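Local coordinates for blood group a-and b-cleaving endo-beta-galactosidase (Streptococcus pneumoniae, PDB 2YGL), which cleaves blood group A and B carbohydrate antigens as a family 98 glycoside hydrolase, the fragment here being its tandem CBM51 modules, which probably bind carbohydrate, at residues Ser92-Ser95 with Asp99-Val102; Asp104-Glu109 with Glu124-Asn129; Ser150-Gly153 with Gly158-Val161. One frame throughout, in Å; residues are numbered along the deposited sequence.

How the contacts relate
All three contacts lie at one end of the first module and are arranged round or near one calcium ion. Contact 1 is the most exposed; contact 2 is largely buried and contact 3 wholly so. Contacts 1 and 3 share the ion and two of its waters, and a probable hydrogen bond joins Val102 N to Asp159 OD1. Contacts 2 and 3 hold neighbouring strands of the same sheet, 105-110 and 145-151. Their chemistry follows their place. In contact 1 a surface loop folds on itself and gives one backbone ligand. Contact 2 pairs an apolar touch with a water bridge. Contact 3 joins two sheets and gives two ligands.

Contact 1: Ser92-Ser95 with Asp99-Val102; sequences SANS and DHAV. With CA (calcium ion), chain C.
Asn94 and His100 meet at an angle across the turn of one loop. The amide plane of Asn94 and the imidazole plane of His100 are 48° apart, so the two groups neither stack flat nor stand perpendicular. Asn94 CG comes to 3.9 Å from His100 ND1. The Asn94 side chain extends with CG anti to the backbone N (chi1 -177°), which carries the amide out to the ND1 side of the ring. No hydrogen bond joins the pair. Asn94 OD1 is instead held by Ser96 OG, while His100 ND1 is buried here without a polar partner in the model. The backbone carbonyl of Asn94 also approaches His100. Its O lies at the ring edge, close to the ring plane, and approaches His100 CB to 3.3 Å. Beyond this pair, Ser95 CB rests against Ala101 CB at 4.2 Å, a small apolar touch. Ala101 has positive phi and psi, and here the chain turns toward the metal. Val102 O then binds the calcium ion at 2.2 Å. A water that is also a calcium ligand lies 2.9 Å from Asp99 O, placed to donate to it. The 99-102 segment therefore reaches the ion directly and, probably, through water. Both segments belong to the loop between strands 82-87 and 105-110. Trp157, from the loop before strand 160-171, meets the His100 ring with planes at about 30°, and its backbone is hydrogen-bonded to that of Ala101. Tyr128, in the loop leading to strand 133-138, packs on Ser95.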
loop_
_atom_site.group_PDB
_atom_site.type_symbol
_atom_site.label_atom_id
_atom_site.label_comp_id
_atom_site.label_asym_id
_atom_site.label_seq_id
_atom_site.Cartn_x
_atom_site.Cartn_y
_atom_site.Cartn_z
ATOM N N SER A 92 23.090 30.161 -3.398
ATOM C CA SER A 92 23.122 31.121 -4.508
ATOM C C SER A 92 22.421 32.453 -4.204
ATOM O O SER A 92 22.412 33.358 -5.046
ATOM C CB SER A 92 22.503 30.498 -5.766
ATOM O OG SER A 92 21.102 30.328 -5.610
ATOM N N ALA A 93 21.833 32.572 -3.013
ATOM C CA ALA A 93 21.064 33.766 -2.641
ATOM C C ALA A 93 21.908 35.039 -2.587
ATOM O O ALA A 93 23.094 34.997 -2.257
ATOM C CB ALA A 93 20.357 33.555 -1.304
ATOM N N ASN A 94 21.283 36.165 -2.921
ATOM C CA ASN A 94 21.874 37.481 -2.687
ATOM C C ASN A 94 21.811 37.769 -1.193
ATOM O O ASN A 94 20.734 38.031 -0.648
ATOM C CB ASN A 94 21.126 38.558 -3.492
ATOM C CG ASN A 94 21.734 39.961 -3.346
ATOM O OD1 ASN A 94 22.593 40.211 -2.500
ATOM N ND2 ASN A 94 21.271 40.880 -4.178
ATOM N N SER A 95 22.964 37.689 -0.534
ATOM C CA SER A 95 23.066 37.988 0.894
ATOM C C SER A 95 24.012 39.167 1.154
ATOM O O SER A 95 24.695 39.209 2.177
ATOM C CB SER A 95 23.524 36.748 1.666
ATOM O OG SER A 95 24.833 36.357 1.288
ATOM N N ASP A 99 19.498 42.648 5.505
ATOM C CA ASP A 99 18.042 42.541 5.345
ATOM C C ASP A 99 17.664 41.595 4.197
ATOM O O ASP A 99 16.487 41.286 3.990
ATOM C CB ASP A 99 17.395 43.928 5.165
ATOM C CG ASP A 99 18.008 44.731 4.024
ATOM O OD1 ASP A 99 18.856 44.196 3.281
ATOM O OD2 ASP A 99 17.637 45.913 3.866
ATOM N N HIS A 100 18.676 41.145 3.457
ATOM C CA HIS A 100 18.513 40.141 2.409
ATOM C C HIS A 100 18.758 38.750 2.992
ATOM O O HIS A 100 19.528 38.603 3.941
ATOM C CB HIS A 100 19.488 40.415 1.260
ATOM C CG HIS A 100 19.077 41.548 0.372
ATOM N ND1 HIS A 100 18.989 41.424 -0.999
ATOM C CD2 HIS A 100 18.724 42.825 0.655
ATOM C CE1 HIS A 100 18.605 42.575 -1.520
ATOM N NE2 HIS A 100 18.435 43.441 -0.537
ATOM N N ALA A 101 18.101 37.742 2.414
ATOM C CA ALA A 101 18.168 36.352 2.892
ATOM C C ALA A 101 17.749 36.199 4.364
ATOM O O ALA A 101 18.490 35.651 5.188
ATOM C CB ALA A 101 19.561 35.742 2.637
ATOM N N VAL A 102 16.556 36.695 4.680
ATOM C CA VAL A 102 15.999 36.602 6.030
ATOM C C VAL A 102 14.606 35.987 5.940
ATOM O O VAL A 102 13.653 36.638 5.505
ATOM C CB VAL A 102 15.959 37.982 6.743
ATOM C CG1 VAL A 102 15.296 37.875 8.117
ATOM C CG2 VAL A 102 17.366 38.557 6.884
HETATM CA CA CA C . 12.794 38.105 4.166
HETATM O O HOH W 1 14.634 39.273 3.182
HETATM O O HOH W 2 12.829 39.812 5.648
#

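Contact 2: Asp104-Glu109 with Glu124-Asn129; sequences DRIEIE and EGFRYN
Phe126 meets the CD1 methyl of Ile106 with its CD1 and CE1 atoms. The CD1 methyl of Ile106 is 3.8 Å from Phe126 CE1 and approaches the ring obliquely. The two side chains run at about a right angle. Phe126 has CG beside its backbone N (chi1 -69°), and this swings the ring toward the strand. Ile87 of strand 82-87 touches both residues. Next to this apolar pair the backbones close in. Asp104 O is 3.4 Å from Gly125 CA, an approach that the lack of a side chain on Gly125 permits. One water links the two segments: it donates to Asp104 OD1 at 2.7 Å and to Glu124 O at 2.8 Å. Arg127 NH1 also donates to Glu124 O at 2.9 Å, lying out of the carbonyl plane by 34°. Asp104 and Arg105 form a classic beta bulge opposite Phe151. On the strand, Arg105 NE makes a salt bridge with Glu107 OE2 at 2.8 Å. No direct hydrogen bond crosses the contact. The loop is thus held to the strand by apolar packing and a bridging water, and Glu124 O is gripped by two donors.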
loop_
_atom_site.group_PDB
_atom_site.type_symbol
_atom_site.label_atom_id
_atom_site.label_comp_id
_atom_site.label_asym_id
_atom_site.label_seq_id
_atom_site.Cartn_x
_atom_site.Cartn_y
_atom_site.Cartn_z
ATOM N N ASP A 104 11.533 34.247 7.940
ATOM C CA ASP A 104 10.932 34.154 9.267
ATOM C C ASP A 104 10.566 32.722 9.650
ATOM O O ASP A 104 10.850 32.288 10.765
ATOM C CB ASP A 104 9.697 35.060 9.364
ATOM C CG ASP A 104 10.050 36.522 9.621
ATOM O OD1 ASP A 104 11.219 36.923 9.412
ATOM O OD2 ASP A 104 9.142 37.279 10.033
ATOM N N ARG A 105 9.961 31.989 8.717
ATOM C CA ARG A 105 9.380 30.686 9.023
ATOM C C ARG A 105 9.168 29.829 7.774
ATOM O O ARG A 105 8.820 30.339 6.708
ATOM C CB ARG A 105 8.038 30.894 9.731
ATOM C CG ARG A 105 7.540 29.715 10.531
ATOM C CD ARG A 105 6.418 30.134 11.477
ATOM N NE ARG A 105 5.162 30.445 10.796
ATOM C CZ ARG A 105 4.716 31.677 10.551
ATOM N NH1 ARG A 105 5.417 32.740 10.922
ATOM N NH2 ARG A 105 3.555 31.847 9.940
ATOM N N ILE A 106 9.385 28.524 7.921
ATOM C CA ILE A 106 8.999 27.546 6.908
ATOM C C ILE A 106 8.089 26.507 7.559
ATOM O O ILE A 106 8.416 25.964 8.619
ATOM C CB ILE A 106 10.225 26.854 6.246
ATOM C CG1 ILE A 106 11.099 27.882 5.514
ATOM C CG2 ILE A 106 9.769 25.756 5.274
ATOM C CD1 ILE A 106 12.471 27.362 5.090
ATOM N N GLU A 107 6.949 26.242 6.927
ATOM C CA GLU A 107 5.994 25.266 7.441
ATOM C C GLU A 107 5.616 24.216 6.405
ATOM O O GLU A 107 5.656 24.470 5.199
ATOM C CB GLU A 107 4.718 25.958 7.928
ATOM C CG GLU A 107 4.881 26.807 9.177
ATOM C CD GLU A 107 3.626 27.598 9.516
ATOM O OE1 GLU A 107 2.694 27.654 8.681
ATOM O OE2 GLU A 107 3.575 28.171 10.626
ATOM N N ILE A 108 5.255 23.032 6.897
ATOM C CA ILE A 108 4.620 22.008 6.078
ATOM C C ILE A 108 3.224 21.765 6.638
ATOM O O ILE A 108 3.052 21.559 7.844
ATOM C CB ILE A 108 5.439 20.689 6.027
ATOM C CG1 ILE A 108 6.879 20.946 5.543
ATOM C CG2 ILE A 108 4.737 19.636 5.157
ATOM C CD1 ILE A 108 7.005 21.511 4.119
ATOM N N GLU A 109 2.235 21.814 5.752
ATOM C CA GLU A 109 0.834 21.707 6.125
ATOM C C GLU A 109 0.175 20.572 5.350
ATOM O O GLU A 109 0.389 20.432 4.143
ATOM C CB GLU A 109 0.129 23.033 5.829
ATOM C CG GLU A 109 -1.315 23.132 6.291
ATOM C CD GLU A 109 -1.891 24.525 6.086
ATOM O OE1 GLU A 109 -1.371 25.486 6.692
ATOM O OE2 GLU A 109 -2.864 24.659 5.315
ATOM N N GLU A 124 14.056 32.517 15.290
ATOM C CA GLU A 124 14.486 33.709 14.557
ATOM C C GLU A 124 14.491 33.473 13.041
ATOM O O GLU A 124 14.676 34.409 12.256
ATOM C CB GLU A 124 15.848 34.214 15.075
ATOM C CG GLU A 124 17.058 33.282 14.867
ATOM C CD GLU A 124 17.042 32.038 15.752
ATOM O OE1 GLU A 124 16.363 31.054 15.385
ATOM O OE2 GLU A 124 17.713 32.040 16.811
ATOM N N GLY A 125 14.273 32.221 12.644
ATOM C CA GLY A 125 14.140 31.856 11.235
ATOM C C GLY A 125 15.435 31.427 10.573
ATOM O O GLY A 125 16.320 30.873 11.225
ATOM N N PHE A 126 15.538 31.679 9.269
ATOM C CA PHE A 126 16.729 31.316 8.499
ATOM C C PHE A 126 17.464 32.539 7.972
ATOM O O PHE A 126 16.846 33.494 7.502
ATOM C CB PHE A 126 16.376 30.382 7.335
ATOM C CG PHE A 126 15.936 29.008 7.766
ATOM C CD1 PHE A 126 14.597 28.751 8.059
ATOM C CD2 PHE A 126 16.858 27.971 7.879
ATOM C CE1 PHE A 126 14.188 27.482 8.460
ATOM C CE2 PHE A 126 16.457 26.697 8.280
ATOM C CZ PHE A 126 15.122 26.451 8.568
ATOM N N ARG A 127 18.789 32.486 8.068
ATOM C CA ARG A 127 19.679 33.467 7.455
ATOM C C ARG A 127 20.518 32.762 6.391
ATOM O O ARG A 127 20.417 31.544 6.225
ATOM C CB ARG A 127 20.590 34.109 8.510
ATOM C CG ARG A 127 19.867 34.774 9.679
ATOM C CD ARG A 127 19.142 36.047 9.260
ATOM N NE ARG A 127 18.524 36.727 10.401
ATOM C CZ ARG A 127 17.313 36.453 10.885
ATOM N NH1 ARG A 127 16.556 35.504 10.335
ATOM N NH2 ARG A 127 16.856 37.134 11.926
ATOM N N TYR A 128 21.350 33.527 5.685
ATOM C CA TYR A 128 22.152 33.006 4.578
ATOM C C TYR A 128 23.066 31.855 5.008
ATOM O O TYR A 128 23.344 30.954 4.219
ATOM C CB TYR A 128 22.989 34.129 3.948
ATOM C CG TYR A 128 24.308 34.364 4.649
ATOM C CD1 TYR A 128 24.369 35.114 5.824
ATOM C CD2 TYR A 128 25.491 33.812 4.152
ATOM C CE1 TYR A 128 25.574 35.319 6.482
ATOM C CE2 TYR A 128 26.702 34.010 4.805
ATOM C CZ TYR A 128 26.734 34.766 5.967
ATOM O OH TYR A 128 27.924 34.965 6.620
ATOM N N ASN A 129 23.529 31.900 6.256
ATOM C CA ASN A 129 24.450 30.898 6.784
ATOM C C ASN A 129 23.817 29.947 7.806
ATOM O O ASN A 129 24.529 29.224 8.508
ATOM C CB ASN A 129 25.700 31.571 7.375
ATOM C CG ASN A 129 25.391 32.417 8.602
ATOM O OD1 ASN A 129 24.305 32.990 8.723
ATOM N ND2 ASN A 129 26.354 32.507 9.517
HETATM O O HOH W 3 13.472 36.551 10.904
#

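Contact 3: Ser150-Gly153 with Gly158-Val161; sequences SFAG and GDEV. With CA (calcium ion), chain C.
Ser150 and Val161 face each other between the two antiparallel sheets of a beta sandwich, consistent with the galactose-binding-like clan of this domain. Ser150 lies near the end of strand 145-151 in one sheet. Val161 lies on strand 160-171 in the other. Ser150 CB sits against both methyls of Val161, with CG2 the nearer at 4.0 Å. Thr63 of strand 60-64 touches both residues. Phe151 turns away from this interface, as expected for alternating residues of a strand. Its ring takes part in a cation-pi contact with Arg105 of the neighbouring strand. Ala152 follows the strand, and its CB methyl is 3.3 Å from Asp159 OD2. Ala152 O and Asp159 OD2 are brought close by the calcium ion that both bind. Ala152 O is 2.3 Å from the ion. At Gly153, with positive phi, the chain moves on toward His155, whose backbone O is another ligand. Across from these residues, Asp159 and Glu160 are each the centre of an inverse gamma turn, with weak backbone bonds from Glu160 N to Gly158 O and from Val161 N to Asp159 O. These tight turns lead from the metal loop into the strand. Asp159 has CG beside its own backbone N (chi1 -65°), which points the carboxylate at the ion. Asp159 is the only residue to bind calcium through its side chain; Val102, Ala152 and His155 use backbone oxygens, and two waters make six ligands. One water lies nearly opposite Ala152 O and the other nearly opposite Asp159 OD2, as in an octahedral site. The bond from Asp159 OD2 to the calcium ion is 2.3 Å.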
loop_
_atom_site.group_PDB
_atom_site.type_symbol
_atom_site.label_atom_id
_atom_site.label_comp_id
_atom_site.label_asym_id
_atom_site.label_seq_id
_atom_site.Cartn_x
_atom_site.Cartn_y
_atom_site.Cartn_z
ATOM N N SER A 150 6.417 29.067 2.936
ATOM C CA SER A 150 7.579 29.845 3.368
ATOM C C SER A 150 7.223 31.305 3.626
ATOM O O SER A 150 6.588 31.960 2.794
ATOM C CB SER A 150 8.745 29.721 2.379
ATOM O OG SER A 150 8.353 30.056 1.063
ATOM N N PHE A 151 7.638 31.798 4.791
ATOM C CA PHE A 151 7.286 33.141 5.247
ATOM C C PHE A 151 8.483 34.092 5.163
ATOM O O PHE A 151 9.493 33.903 5.847
ATOM C CB PHE A 151 6.712 33.089 6.671
ATOM C CG PHE A 151 5.361 32.418 6.763
ATOM C CD1 PHE A 151 5.255 31.033 6.885
ATOM C CD2 PHE A 151 4.190 33.175 6.734
ATOM C CE1 PHE A 151 4.008 30.409 6.970
ATOM C CE2 PHE A 151 2.935 32.561 6.821
ATOM C CZ PHE A 151 2.846 31.175 6.937
ATOM N N ALA A 152 8.351 35.110 4.313
ATOM C CA ALA A 152 9.438 36.042 4.001
ATOM C C ALA A 152 9.716 37.065 5.095
ATOM O O ALA A 152 10.840 37.554 5.215
ATOM C CB ALA A 152 9.157 36.757 2.683
ATOM N N GLY A 153 8.697 37.403 5.878
ATOM C CA GLY A 153 8.834 38.445 6.891
ATOM C C GLY A 153 8.764 39.833 6.286
ATOM O O GLY A 153 7.925 40.093 5.420
ATOM N N GLY A 158 16.268 38.277 -1.452
ATOM C CA GLY A 158 17.227 37.191 -1.221
ATOM C C GLY A 158 16.683 35.933 -0.559
ATOM O O GLY A 158 17.453 35.034 -0.213
ATOM N N ASP A 159 15.363 35.857 -0.393
ATOM C CA ASP A 159 14.735 34.716 0.281
ATOM C C ASP A 159 14.586 33.498 -0.630
ATOM O O ASP A 159 13.473 33.056 -0.926
ATOM C CB ASP A 159 13.381 35.112 0.868
ATOM C CG ASP A 159 13.502 36.133 1.981
ATOM O OD1 ASP A 159 14.630 36.417 2.447
ATOM O OD2 ASP A 159 12.451 36.653 2.401
ATOM N N GLU A 160 15.727 32.955 -1.049
ATOM C CA GLU A 160 15.773 31.801 -1.934
ATOM C C GLU A 160 15.572 30.521 -1.129
ATOM O O GLU A 160 16.532 29.801 -0.839
ATOM C CB GLU A 160 17.115 31.759 -2.681
ATOM C CG GLU A 160 17.401 32.980 -3.553
ATOM C CD GLU A 160 16.634 32.965 -4.859
ATOM O OE1 GLU A 160 16.616 31.915 -5.537
ATOM O OE2 GLU A 160 16.055 34.012 -5.211
ATOM N N VAL A 161 14.320 30.252 -0.756
ATOM C CA VAL A 161 13.983 29.049 -0.001
ATOM C C VAL A 161 14.015 27.839 -0.922
ATOM O O VAL A 161 13.382 27.834 -1.983
ATOM C CB VAL A 161 12.602 29.157 0.708
ATOM C CG1 VAL A 161 12.141 27.798 1.239
ATOM C CG2 VAL A 161 12.662 30.166 1.844
HETATM CA CA CA C . 12.794 38.105 4.166
HETATM O O HOH W 2 12.829 39.812 5.648
HETATM O O HOH W 1 14.634 39.273 3.182
#